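Local coordinates for protein 8-amino-8-demethylriboflavin N,N-dimethyltransferase (Streptomyces davawensis, PDB 4D7K) that catalyses two successive S-adenosylmethionine-dependent methylations of 8-amino-8-demethylriboflavin, the last steps in making the antibiotic roseoflavin, and works as a homodimer, at residues A183-G188 / V206-P211; G187-F192 / H218-S223; Y248-V253 / A279-L284. One frame throughout, in Å; residues are numbered along the deposited sequence.

Interaction 1: residues A183-G188 / V206-P211; sequences ADIGGG and VLVDGP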
loop_
_atom_site.group_PDB
_atom_site.type_symbol
_atom_site.label_atom_id
_atom_site.label_comp_id
_atom_site.label_asym_id
_atom_site.label_seq_id
_atom_site.Cartn_x
_atom_site.Cartn_y
_atom_site.Cartn_z
ATOM N N ALA A 183 -11.765 32.572 -16.430
ATOM C CA ALA A 183 -11.119 32.051 -17.624
ATOM C C ALA A 183 -10.260 30.850 -17.262
ATOM O O ALA A 183 -9.118 31.000 -16.825
ATOM C CB ALA A 183 -10.282 33.128 -18.299
ATOM N N ASP A 184 -10.819 29.658 -17.439
ATOM C CA ASP A 184 -10.115 28.429 -17.102
ATOM C C ASP A 184 -9.215 27.990 -18.251
ATOM O O ASP A 184 -9.679 27.396 -19.222
ATOM C CB ASP A 184 -11.107 27.318 -16.753
ATOM C CG ASP A 184 -10.498 26.250 -15.858
ATOM O OD1 ASP A 184 -9.260 26.072 -15.893
ATOM O OD2 ASP A 184 -11.255 25.591 -15.115
ATOM N N ILE A 185 -7.927 28.289 -18.134
ATOM C CA ILE A 185 -6.961 27.921 -19.161
ATOM C C ILE A 185 -6.473 26.495 -18.943
ATOM O O ILE A 185 -5.753 26.215 -17.982
ATOM C CB ILE A 185 -5.754 28.877 -19.177
ATOM C CG1 ILE A 185 -6.229 30.331 -19.176
ATOM C CG2 ILE A 185 -4.861 28.595 -20.380
ATOM C CD1 ILE A 185 -7.175 30.662 -20.308
ATOM N N GLY A 186 -6.877 25.600 -19.839
ATOM C CA GLY A 186 -6.556 24.190 -19.725
ATOM C C GLY A 186 -7.506 23.483 -18.776
ATOM O O GLY A 186 -7.109 22.563 -18.064
ATOM N N GLY A 187 -8.765 23.914 -18.775
ATOM C CA GLY A 187 -9.752 23.401 -17.840
ATOM C C GLY A 187 -10.443 22.111 -18.246
ATOM O O GLY A 187 -11.468 21.752 -17.665
ATOM N N GLY A 188 -9.888 21.416 -19.236
ATOM C CA GLY A 188 -10.412 20.129 -19.666
ATOM C C GLY A 188 -11.864 20.158 -20.112
ATOM O O GLY A 188 -12.232 20.909 -21.016
ATOM N N VAL A 206 -15.164 31.150 -19.199
ATOM C CA VAL A 206 -14.622 30.835 -20.511
ATOM C C VAL A 206 -13.695 29.632 -20.398
ATOM O O VAL A 206 -12.684 29.683 -19.697
ATOM C CB VAL A 206 -13.851 32.021 -21.124
ATOM C CG1 VAL A 206 -13.300 31.642 -22.490
ATOM C CG2 VAL A 206 -14.745 33.247 -21.233
ATOM N N LEU A 207 -14.047 28.547 -21.078
ATOM C CA LEU A 207 -13.240 27.335 -21.054
ATOM C C LEU A 207 -12.276 27.288 -22.234
ATOM O O LEU A 207 -12.698 27.219 -23.390
ATOM C CB LEU A 207 -14.135 26.099 -21.062
ATOM C CG LEU A 207 -13.413 24.757 -21.131
ATOM C CD1 LEU A 207 -12.429 24.647 -19.982
ATOM C CD2 LEU A 207 -14.418 23.615 -21.095
ATOM N N VAL A 208 -10.981 27.320 -21.936
ATOM C CA VAL A 208 -9.951 27.297 -22.968
ATOM C C VAL A 208 -9.163 25.992 -22.942
ATOM O O VAL A 208 -8.478 25.697 -21.963
ATOM C CB VAL A 208 -8.969 28.470 -22.804
ATOM C CG1 VAL A 208 -7.826 28.345 -23.797
ATOM C CG2 VAL A 208 -9.692 29.794 -22.974
ATOM N N ASP A 209 -9.257 25.215 -24.017
ATOM C CA ASP A 209 -8.528 23.954 -24.106
ATOM C C ASP A 209 -8.427 23.463 -25.550
ATOM O O ASP A 209 -9.056 24.017 -26.454
ATOM C CB ASP A 209 -9.194 22.888 -23.227
ATOM C CG ASP A 209 -8.228 21.796 -22.796
ATOM O OD1 ASP A 209 -7.531 21.238 -23.668
ATOM O OD2 ASP A 209 -8.158 21.501 -21.583
ATOM N N GLY A 210 -7.625 22.424 -25.757
ATOM C CA GLY A 210 -7.416 21.867 -27.079
ATOM C C GLY A 210 -8.627 21.109 -27.582
ATOM O O GLY A 210 -9.614 20.961 -26.861
ATOM N N PRO A 211 -8.554 20.620 -28.827
ATOM C CA PRO A 211 -9.669 19.921 -29.474
ATOM C C PRO A 211 -9.826 18.484 -28.991
ATOM O O PRO A 211 -10.761 17.799 -29.403
ATOM C CB PRO A 211 -9.287 19.958 -30.954
ATOM C CG PRO A 211 -7.797 19.964 -30.941
ATOM C CD PRO A 211 -7.393 20.757 -29.725
#

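Interaction 2: residues G187-F192 / H218-S223; sequences GGRGQF and HKFLAS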
loop_
_atom_site.group_PDB
_atom_site.type_symbol
_atom_site.label_atom_id
_atom_site.label_comp_id
_atom_site.label_asym_id
_atom_site.label_seq_id
_atom_site.Cartn_x
_atom_site.Cartn_y
_atom_site.Cartn_z
ATOM N N GLY A 187 -8.765 23.914 -18.775
ATOM C CA GLY A 187 -9.752 23.401 -17.840
ATOM C C GLY A 187 -10.443 22.111 -18.246
ATOM O O GLY A 187 -11.468 21.752 -17.665
ATOM N N GLY A 188 -9.888 21.416 -19.236
ATOM C CA GLY A 188 -10.412 20.129 -19.666
ATOM C C GLY A 188 -11.864 20.158 -20.112
ATOM O O GLY A 188 -12.232 20.909 -21.016
ATOM N N ARG A 189 -12.693 19.338 -19.470
ATOM C CA ARG A 189 -14.108 19.259 -19.819
ATOM C C ARG A 189 -14.935 20.317 -19.088
ATOM O O ARG A 189 -16.112 20.510 -19.391
ATOM C CB ARG A 189 -14.656 17.861 -19.518
ATOM C CG ARG A 189 -14.633 17.480 -18.050
ATOM C CD ARG A 189 -15.328 16.146 -17.815
ATOM N NE ARG A 189 -15.716 15.978 -16.416
ATOM C CZ ARG A 189 -16.436 14.962 -15.953
ATOM N NH1 ARG A 189 -16.849 14.008 -16.776
ATOM N NH2 ARG A 189 -16.743 14.897 -14.665
ATOM N N GLY A 190 -14.318 20.996 -18.125
ATOM C CA GLY A 190 -14.972 22.093 -17.431
ATOM C C GLY A 190 -15.354 21.800 -15.992
ATOM O O GLY A 190 -16.163 22.517 -15.406
ATOM N N GLN A 191 -14.756 20.757 -15.424
ATOM C CA GLN A 191 -15.083 20.294 -14.077
ATOM C C GLN A 191 -14.884 21.377 -13.019
ATOM O O GLN A 191 -15.807 21.700 -12.270
ATOM C CB GLN A 191 -14.236 19.065 -13.733
ATOM C CG GLN A 191 -14.617 18.356 -12.443
ATOM C CD GLN A 191 -13.737 17.144 -12.168
ATOM O OE1 GLN A 191 -12.577 17.103 -12.574
ATOM N NE2 GLN A 191 -14.291 16.152 -11.487
ATOM N N PHE A 192 -13.681 21.936 -12.964
ATOM C CA PHE A 192 -13.378 22.993 -12.004
ATOM C C PHE A 192 -14.246 24.226 -12.228
ATOM O O PHE A 192 -14.849 24.752 -11.293
ATOM C CB PHE A 192 -11.902 23.387 -12.079
ATOM C CG PHE A 192 -11.547 24.558 -11.209
ATOM C CD1 PHE A 192 -11.447 24.409 -9.837
ATOM C CD2 PHE A 192 -11.318 25.806 -11.761
ATOM C CE1 PHE A 192 -11.123 25.483 -9.030
ATOM C CE2 PHE A 192 -10.994 26.885 -10.959
ATOM C CZ PHE A 192 -10.897 26.723 -9.592
ATOM N N HIS A 218 -18.623 19.983 -24.045
ATOM C CA HIS A 218 -19.992 20.369 -24.397
ATOM C C HIS A 218 -21.029 19.502 -23.691
ATOM O O HIS A 218 -22.056 20.003 -23.228
ATOM C CB HIS A 218 -20.208 20.286 -25.913
ATOM C CG HIS A 218 -19.611 21.424 -26.679
ATOM N ND1 HIS A 218 -19.314 21.348 -28.022
ATOM C CD2 HIS A 218 -19.258 22.673 -26.285
ATOM C CE1 HIS A 218 -18.802 22.495 -28.424
ATOM N NE2 HIS A 218 -18.755 23.316 -27.394
ATOM N N LYS A 219 -20.761 18.203 -23.617
ATOM C CA LYS A 219 -21.695 17.270 -23.001
ATOM C C LYS A 219 -21.756 17.470 -21.490
ATOM O O LYS A 219 -22.845 17.557 -20.921
ATOM C CB LYS A 219 -21.315 15.822 -23.335
ATOM C CG LYS A 219 -22.343 14.798 -22.877
ATOM C CD LYS A 219 -21.950 13.375 -23.255
ATOM C CE LYS A 219 -22.070 13.141 -24.754
ATOM N NZ LYS A 219 -21.867 11.710 -25.127
ATOM N N PHE A 220 -20.597 17.555 -20.841
ATOM C CA PHE A 220 -20.557 17.749 -19.389
ATOM C C PHE A 220 -21.248 19.039 -18.967
ATOM O O PHE A 220 -22.016 19.052 -18.002
ATOM C CB PHE A 220 -19.120 17.754 -18.867
ATOM C CG PHE A 220 -19.010 18.175 -17.427
ATOM C CD1 PHE A 220 -19.323 17.287 -16.409
ATOM C CD2 PHE A 220 -18.609 19.466 -17.092
ATOM C CE1 PHE A 220 -19.235 17.673 -15.080
ATOM C CE2 PHE A 220 -18.523 19.857 -15.770
ATOM C CZ PHE A 220 -18.833 18.959 -14.761
ATOM N N LEU A 221 -20.970 20.121 -19.688
ATOM C CA LEU A 221 -21.595 21.406 -19.393
ATOM C C LEU A 221 -23.106 21.345 -19.592
ATOM O O LEU A 221 -23.855 22.028 -18.893
ATOM C CB LEU A 221 -20.994 22.511 -20.262
ATOM C CG LEU A 221 -19.538 22.883 -19.974
ATOM C CD1 LEU A 221 -19.071 23.956 -20.941
ATOM C CD2 LEU A 221 -19.362 23.339 -18.537
ATOM N N ALA A 222 -23.551 20.534 -20.548
ATOM C CA ALA A 222 -24.981 20.387 -20.802
ATOM C C ALA A 222 -25.641 19.602 -19.675
ATOM O O ALA A 222 -26.777 19.879 -19.294
ATOM C CB ALA A 222 -25.225 19.706 -22.144
ATOM N N SER A 223 -24.916 18.625 -19.140
ATOM C CA SER A 223 -25.413 17.825 -18.027
ATOM C C SER A 223 -25.479 18.647 -16.742
ATOM O O SER A 223 -26.082 18.224 -15.759
ATOM C CB SER A 223 -24.532 16.592 -17.811
ATOM O OG SER A 223 -23.321 16.936 -17.160
#

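Interaction 3: residues Y248-V253 / A279-L284; sequences YVLRGV and ARLLIL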
loop_
_atom_site.group_PDB
_atom_site.type_symbol
_atom_site.label_atom_id
_atom_site.label_comp_id
_atom_site.label_asym_id
_atom_site.label_seq_id
_atom_site.Cartn_x
_atom_site.Cartn_y
_atom_site.Cartn_z
ATOM N N TYR A 248 -8.236 34.722 -14.065
ATOM C CA TYR A 248 -7.634 33.719 -14.933
ATOM C C TYR A 248 -7.089 32.570 -14.099
ATOM O O TYR A 248 -6.378 32.789 -13.117
ATOM C CB TYR A 248 -6.521 34.331 -15.784
ATOM C CG TYR A 248 -7.024 35.275 -16.844
ATOM C CD1 TYR A 248 -7.409 36.568 -16.522
ATOM C CD2 TYR A 248 -7.112 34.875 -18.173
ATOM C CE1 TYR A 248 -7.874 37.434 -17.491
ATOM C CE2 TYR A 248 -7.574 35.739 -19.150
ATOM C CZ TYR A 248 -7.953 37.017 -18.803
ATOM O OH TYR A 248 -8.413 37.885 -19.767
ATOM N N VAL A 249 -7.424 31.344 -14.490
ATOM C CA VAL A 249 -7.073 30.170 -13.701
ATOM C C VAL A 249 -6.168 29.204 -14.468
ATOM O O VAL A 249 -6.495 28.779 -15.574
ATOM C CB VAL A 249 -8.335 29.420 -13.237
ATOM C CG1 VAL A 249 -7.958 28.222 -12.382
ATOM C CG2 VAL A 249 -9.270 30.365 -12.478
ATOM N N LEU A 250 -5.026 28.876 -13.869
ATOM C CA LEU A 250 -4.087 27.906 -14.431
ATOM C C LEU A 250 -3.953 26.699 -13.513
ATOM O O LEU A 250 -3.249 26.759 -12.506
ATOM C CB LEU A 250 -2.714 28.546 -14.649
ATOM C CG LEU A 250 -2.532 29.416 -15.886
ATOM C CD1 LEU A 250 -1.217 30.167 -15.801
ATOM C CD2 LEU A 250 -2.577 28.553 -17.133
ATOM N N ARG A 251 -4.620 25.606 -13.859
ATOM C CA ARG A 251 -4.650 24.439 -12.982
ATOM C C ARG A 251 -3.885 23.253 -13.563
ATOM O O ARG A 251 -4.358 22.575 -14.473
ATOM C CB ARG A 251 -6.099 24.040 -12.681
ATOM C CG ARG A 251 -7.013 23.958 -13.901
ATOM C CD ARG A 251 -8.452 23.678 -13.494
ATOM N NE ARG A 251 -9.145 22.818 -14.451
ATOM C CZ ARG A 251 -9.212 21.494 -14.352
ATOM N NH1 ARG A 251 -8.625 20.871 -13.337
ATOM N NH2 ARG A 251 -9.867 20.789 -15.266
ATOM N N GLY A 252 -2.694 23.012 -13.021
ATOM C CA GLY A 252 -1.864 21.899 -13.446
ATOM C C GLY A 252 -1.457 21.999 -14.902
ATOM O O GLY A 252 -1.654 21.067 -15.682
ATOM N N VAL A 253 -0.884 23.141 -15.267
ATOM C CA VAL A 253 -0.506 23.395 -16.650
ATOM C C VAL A 253 0.995 23.636 -16.787
ATOM O O VAL A 253 1.673 22.980 -17.579
ATOM C CB VAL A 253 -1.266 24.609 -17.218
ATOM C CG1 VAL A 253 -0.800 24.913 -18.634
ATOM C CG2 VAL A 253 -2.769 24.362 -17.177
ATOM N N ALA A 279 -8.375 42.540 -11.125
ATOM C CA ALA A 279 -8.214 41.346 -11.950
ATOM C C ALA A 279 -7.063 40.496 -11.422
ATOM O O ALA A 279 -6.001 41.019 -11.086
ATOM C CB ALA A 279 -7.982 41.725 -13.404
ATOM N N ARG A 280 -7.278 39.188 -11.340
ATOM C CA ARG A 280 -6.262 38.293 -10.800
ATOM C C ARG A 280 -5.957 37.110 -11.710
ATOM O O ARG A 280 -6.806 36.651 -12.474
ATOM C CB ARG A 280 -6.689 37.760 -9.428
ATOM C CG ARG A 280 -6.787 38.810 -8.337
ATOM C CD ARG A 280 -5.419 39.309 -7.914
ATOM N NE ARG A 280 -5.510 40.243 -6.797
ATOM C CZ ARG A 280 -5.582 41.565 -6.924
ATOM N NH1 ARG A 280 -5.569 42.127 -8.125
ATOM N NH2 ARG A 280 -5.663 42.327 -5.844
ATOM N N LEU A 281 -4.720 36.634 -11.615
ATOM C CA LEU A 281 -4.336 35.339 -12.152
ATOM C C LEU A 281 -4.198 34.381 -10.976
ATOM O O LEU A 281 -3.378 34.603 -10.089
ATOM C CB LEU A 281 -3.028 35.427 -12.942
ATOM C CG LEU A 281 -2.353 34.107 -13.327
ATOM C CD1 LEU A 281 -3.278 33.235 -14.164
ATOM C CD2 LEU A 281 -1.054 34.377 -14.071
ATOM N N LEU A 282 -5.017 33.336 -10.955
ATOM C CA LEU A 282 -4.984 32.367 -9.863
ATOM C C LEU A 282 -4.345 31.063 -10.324
ATOM O O LEU A 282 -4.890 30.369 -11.180
ATOM C CB LEU A 282 -6.395 32.101 -9.331
ATOM C CG LEU A 282 -7.276 33.326 -9.069
ATOM C CD1 LEU A 282 -8.661 32.892 -8.627
ATOM C CD2 LEU A 282 -6.643 34.261 -8.036
ATOM N N ILE A 283 -3.187 30.736 -9.764
ATOM C CA ILE A 283 -2.510 29.500 -10.131
ATOM C C ILE A 283 -2.717 28.437 -9.059
ATOM O O ILE A 283 -2.329 28.607 -7.905
ATOM C CB ILE A 283 -1.005 29.718 -10.361
ATOM C CG1 ILE A 283 -0.783 30.806 -11.414
ATOM C CG2 ILE A 283 -0.345 28.421 -10.807
ATOM C CD1 ILE A 283 0.671 31.036 -11.763
ATOM N N LEU A 284 -3.347 27.341 -9.456
ATOM C CA LEU A 284 -3.654 26.258 -8.538
ATOM C C LEU A 284 -2.595 25.168 -8.668
ATOM O O LEU A 284 -2.432 24.573 -9.731
ATOM C CB LEU A 284 -5.056 25.701 -8.810
ATOM C CG LEU A 284 -6.274 26.447 -8.241
ATOM C CD1 LEU A 284 -6.317 27.907 -8.658
ATOM C CD2 LEU A 284 -7.558 25.753 -8.659
#

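Interaction 1: residues A183-G188 / V206-P211
Asp184 and Val208 bond through their backbones where the first two strands of a class I methyltransferase Rossmann-like sheet run parallel, joined by a beta-alpha-beta crossover through helix 191-199. The axes of the two short segments approach to 4.9 Å, their directions differing by 13°. Asp184 uses both backbone polar groups across the contact: its N gives a hydrogen bond to Val206 O (2.9 Å), and its O accepts one from Val208 N (3.0 Å). Gly186 N then bonds to Val208 O at 2.7 Å. On the other flank of strand 181-185, Ala183 and Ile185 bond through their backbones to Val249. Past Ile185 the chain 183-188 turns through a type II turn, Asp184 to Gly187, into the glycine-rich loop that family members use around the cofactor.

The apolar side chains divide between the two faces of the sheet. Ile185 and Val208 lie side by side, CD1 of the isoleucine 3.8 Å from CG2 of the valine, while on the other face Leu207 brings CD1 to within 3.6 Å of Gly187 CA and turns CD2 toward Gly188 O. Asp209, predicted to bind S-adenosylmethionine, closes the end of the pair. With CG anti to the backbone N (chi1 -155°), its carboxylate swings back to the loop, where Gly188 N meets OD2 at 2.9 Å on the anti side, 20° out of the carboxylate plane.

Interaction 2: residues G187-F192 / H218-S223
Arg189 and Phe220 meet in a cation-pi stack, the guanidinium lying flat over one face of the ring with planes 16° apart and centres separated by 4.4 Å. The overlap is offset: CZ of Arg189 is 3.7 Å from Phe220 CD1, and NE sits above the rim of the ring. Arg189 starts with CG between its backbone N and carbonyl carbon (chi1 64°), then runs extended to NE, which carries the flat group out across the phenylalanine side chain. NE is buried against the ring and has no hydrogen-bonding partner in the model.

Most of the remaining contacts are van der Waals touches of the same ring on the backbone that leads into helix 191-199. Phe220 CD2 lies 3.6 Å from Arg189 O, and CE2 lies at the same distance, 3.6 Å, from Gly190 O; Gln191 CA approaches obliquely from near CE2 and CZ. Leu221 adds a looser touch, its CG 4.2 Å from Arg189 O. Gly190, the N-cap residue, closes a type II' turn through its N to Gly187 O (3.0 Å).

No hydrogen bond crosses between the segments. The contact joins the turn leading into helix 191-199 to helix 214-223, with Val160 of helix 149-165 against Arg189 and Leu221 packed on Val230 and Val232 of the edge strand 230-234.

Interaction 3: residues Y248-V253 / A279-L284
Leu281 lays its CD1 methyl against Tyr248, 3.3 Å from the backbone O and 3.8 Å from CB, and against the CD1 of Leu250, 4.0 Å away. Its CG stands anti to the backbone N (chi1 168°), which carries this branch across to press on the neighbouring strand, where it bridges two side chains on the same face. Leu250 CB and Ile283 CG1 continue that apolar face more loosely. On the other face, Val249 CG1 comes within 4.1 Å of Leu284 CD1, the two side chains crossing at a slant.

Between the two faces, strands 247-251 and 280-285 run parallel, their short segments at 15° to one another. Tyr248 N bonds to Arg280 O, and Tyr248 O in turn receives Leu282 N at 2.6 Å. Leu250 repeats the pattern, giving its N to Leu282 O and accepting Leu284 N at its O. A CA-H...O contact from Val249 CA to Leu282 O (3.3 Å) adds to the backbone cohesion.

The polar ends reach beyond the pair: Tyr248 OH bonds to Pro242 O, Arg280 NE pairs with Glu341, and Arg251 NH2 bonds to Gly187 O. The strands belong to a beta-alpha-beta unit in which helix 259-270 covers Leu250 and Leu281, helix 191-199 sets Phe192 on Val249 and Leu284, and strand 337-344 lies along the far side of 280-285.

In the fold
All three contacts lie in the Rossmann-like O-methyltransferase domain. Interactions 1 and 3 belong to one mixed sheet, whose neighbouring strands 181-185 and 247-251 join them; their centres are about 11 Å apart. Interaction 2 shares the loop residues Gly187 and Gly188 with interaction 1, its centre about 10 Å from that contact and 18 Å from interaction 3. Along the chain, interactions 1 and 2 set out from this common region, and both are complete before interaction 3 begins. Helix 191-199 links them further, since it touches all three contacts. The arrangement puts the glycine loop at the strand ends, consistent with a cofactor site there.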